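Local coordinates for protein 11S globulin subunit beta (Cucurbita maxima, PDB 2E9Q) that serves as a seed storage protein, a hexameric globulin built from two cupin modules per subunit that acts as a nutrient reservoir, at residues A[430-433]-A[434-437]. Numbering follows the deposited sequence. Where two conformers were deposited one is given.
Sequences RISR and EEAQ
Ser432 and Glu435 meet at the start of helix 433-441, where a short loop turns the chain out of helix 422-429. One carboxylate oxygen, Glu435 OE2, takes two bonds from the N-cap serine: Ser432 N reaches it at 2.8 Å, nearly straight (162°) but from 45° above the carboxylate plane, and Ser432 OG gives its proton to the anti lone pair, also at 2.8 Å. CG of Glu435 lies beside its own backbone N (chi1 -44°), and the extended chain beyond brings the carboxylate back past the first turn. This is the glutamate half of a capping box; the reciprocal approach, Ser432 OG to Glu435 N, is long at 3.7 Å. The tight part lies around buried Ala436. Ile431 sets CD1 over its backbone and methyl, with Ile431 CD1 4.0 Å from Ala436 CB, a hydrophobic staple across the cap, while Leu422 and Ser426 of the preceding helix touch Ala436. Ala436 N bonds Ser432 O at 2.7 Å and Gln437 N bonds Arg433 O, closing the first helical turns. Glu434 marks the loose side, its extended chain leading away into solvent. A second subunit comes up on the same loop and helix start, its Lys231 packing on Ile431 and hydrogen-bonding Arg430 O, as suits the helical arms joining 11S trimers. An alanine at Glu435 would remove the shared acceptor and is likely to leave Ser432 N and OG without their mate, the serine hydroxyl set free to turn. At the helix's amino end, the carboxylate is probably stabilised as an anion by the helix dipole and its two donors.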
ATOM      1  N   ARG A 430      22.384 -19.309 -29.073  1.00 57.11           N
ATOM      2  CA  ARG A 430      22.898 -20.338 -29.974  1.00 62.65           C
ATOM      3  C   ARG A 430      23.843 -19.740 -31.006  1.00 64.55           C
ATOM      4  O   ARG A 430      23.768 -20.070 -32.187  1.00 63.74           O
ATOM      5  CB  ARG A 430      21.742 -21.036 -30.697  1.00 66.77           C
ATOM      6  CG  ARG A 430      20.746 -21.746 -29.784  1.00 78.02           C
ATOM      7  CD  ARG A 430      19.536 -22.220 -30.577  1.00 78.06           C
ATOM      8  NE  ARG A 430      18.863 -21.099 -31.228  1.00 80.54           N
ATOM      9  CZ  ARG A 430      17.928 -21.224 -32.166  1.00 87.09           C
ATOM     10  NH1 ARG A 430      17.551 -22.430 -32.574  1.00 82.79           N
ATOM     11  NH2 ARG A 430      17.368 -20.141 -32.694  1.00 84.17           N
ATOM     12  N   ILE A 431      24.721 -18.849 -30.557  1.00 67.00           N
ATOM     13  CA  ILE A 431      25.690 -18.206 -31.438  1.00 59.48           C
ATOM     14  C   ILE A 431      27.097 -18.401 -30.880  1.00 63.92           C
ATOM     15  O   ILE A 431      27.267 -18.907 -29.770  1.00 67.19           O
ATOM     16  CB  ILE A 431      25.408 -16.708 -31.570  1.00 58.16           C
ATOM     17  CG1 ILE A 431      25.509 -16.036 -30.195  1.00 64.43           C
ATOM     18  CG2 ILE A 431      24.036 -16.500 -32.177  1.00 50.78           C
ATOM     19  CD1 ILE A 431      25.290 -14.530 -30.215  1.00 53.59           C
ATOM     20  N   SER A 432      28.106 -18.005 -31.646  1.00 63.00           N
ATOM     21  CA  SER A 432      29.486 -18.158 -31.200  1.00 66.82           C
ATOM     22  C   SER A 432      30.001 -16.924 -30.470  1.00 69.54           C
ATOM     23  O   SER A 432      29.508 -15.808 -30.674  1.00 66.36           O
ATOM     24  CB  SER A 432      30.395 -18.438 -32.392  1.00 66.99           C
ATOM     25  OG  SER A 432      30.323 -17.369 -33.313  1.00 71.77           O
ATOM     26  N   ARG A 433      31.009 -17.139 -29.630  1.00 74.49           N
ATOM     27  CA  ARG A 433      31.622 -16.064 -28.858  1.00 75.25           C
ATOM     28  C   ARG A 433      31.837 -14.818 -29.703  1.00 73.43           C
ATOM     29  O   ARG A 433      31.544 -13.708 -29.262  1.00 76.61           O
ATOM     30  CB  ARG A 433      32.973 -16.513 -28.291  0.50 73.77           C
ATOM     31  CG  ARG A 433      32.897 -17.561 -27.191  0.50 75.01           C
ATOM     32  CD  ARG A 433      32.090 -17.073 -25.992  0.50 65.96           C
ATOM     33  NE  ARG A 433      32.319 -17.901 -24.810  0.50 68.63           N
ATOM     34  CZ  ARG A 433      33.389 -17.809 -24.025  0.50 61.85           C
ATOM     35  NH1 ARG A 433      34.336 -16.919 -24.291  0.50 58.49           N
ATOM     36  NH2 ARG A 433      33.515 -18.610 -22.977  0.50 64.73           N
ATOM     37  N   GLU A 434      32.338 -15.000 -30.922  1.00 71.86           N
ATOM     38  CA  GLU A 434      32.586 -13.868 -31.810  1.00 73.83           C
ATOM     39  C   GLU A 434      31.310 -13.070 -32.037  1.00 66.53           C
ATOM     40  O   GLU A 434      31.285 -11.846 -31.884  1.00 67.07           O
ATOM     41  CB  GLU A 434      33.116 -14.346 -33.163  1.00 81.49           C
ATOM     42  CG  GLU A 434      33.771 -13.234 -33.981  1.00 93.77           C
ATOM     43  CD  GLU A 434      33.702 -13.478 -35.480  1.00 99.33           C
ATOM     44  OE1 GLU A 434      34.486 -12.846 -36.228  1.00 97.14           O
ATOM     45  OE2 GLU A 434      32.853 -14.292 -35.911  1.00103.49           O
ATOM     46  N   GLU A 435      30.253 -13.777 -32.415  1.00 72.79           N
ATOM     47  CA  GLU A 435      28.960 -13.151 -32.665  1.00 68.20           C
ATOM     48  C   GLU A 435      28.442 -12.565 -31.356  1.00 57.64           C
ATOM     49  O   GLU A 435      27.869 -11.478 -31.329  1.00 58.14           O
ATOM     50  CB  GLU A 435      27.971 -14.193 -33.190  1.00 78.17           C
ATOM     51  CG  GLU A 435      28.541 -15.135 -34.245  1.00 77.17           C
ATOM     52  CD  GLU A 435      27.528 -16.174 -34.694  1.00 83.17           C
ATOM     53  OE1 GLU A 435      26.544 -15.792 -35.366  1.00 80.01           O
ATOM     54  OE2 GLU A 435      27.709 -17.371 -34.362  1.00 76.67           O
ATOM     55  N   ALA A 436      28.648 -13.298 -30.270  1.00 52.00           N
ATOM     56  CA  ALA A 436      28.209 -12.837 -28.962  1.00 62.56           C
ATOM     57  C   ALA A 436      28.931 -11.532 -28.646  1.00 66.50           C
ATOM     58  O   ALA A 436      28.380 -10.643 -27.999  1.00 70.12           O
ATOM     59  CB  ALA A 436      28.527 -13.887 -27.901  1.00 57.45           C
ATOM     60  N   GLN A 437      30.169 -11.425 -29.122  1.00 70.54           N
ATOM     61  CA  GLN A 437      30.969 -10.233 -28.891  1.00 71.45           C
ATOM     62  C   GLN A 437      30.377  -9.085 -29.681  1.00 63.88           C
ATOM     63  O   GLN A 437      30.214  -7.985 -29.160  1.00 67.36           O
ATOM     64  CB  GLN A 437      32.412 -10.466 -29.333  1.00 79.82           C
ATOM     65  CG  GLN A 437      33.394  -9.506 -28.698  1.00 85.54           C
ATOM     66  CD  GLN A 437      34.806  -9.725 -29.182  1.00 86.07           C
ATOM     67  OE1 GLN A 437      35.767  -9.356 -28.510  1.00 94.80           O
ATOM     68  NE2 GLN A 437      34.942 -10.315 -30.361  1.00 92.04           N
TER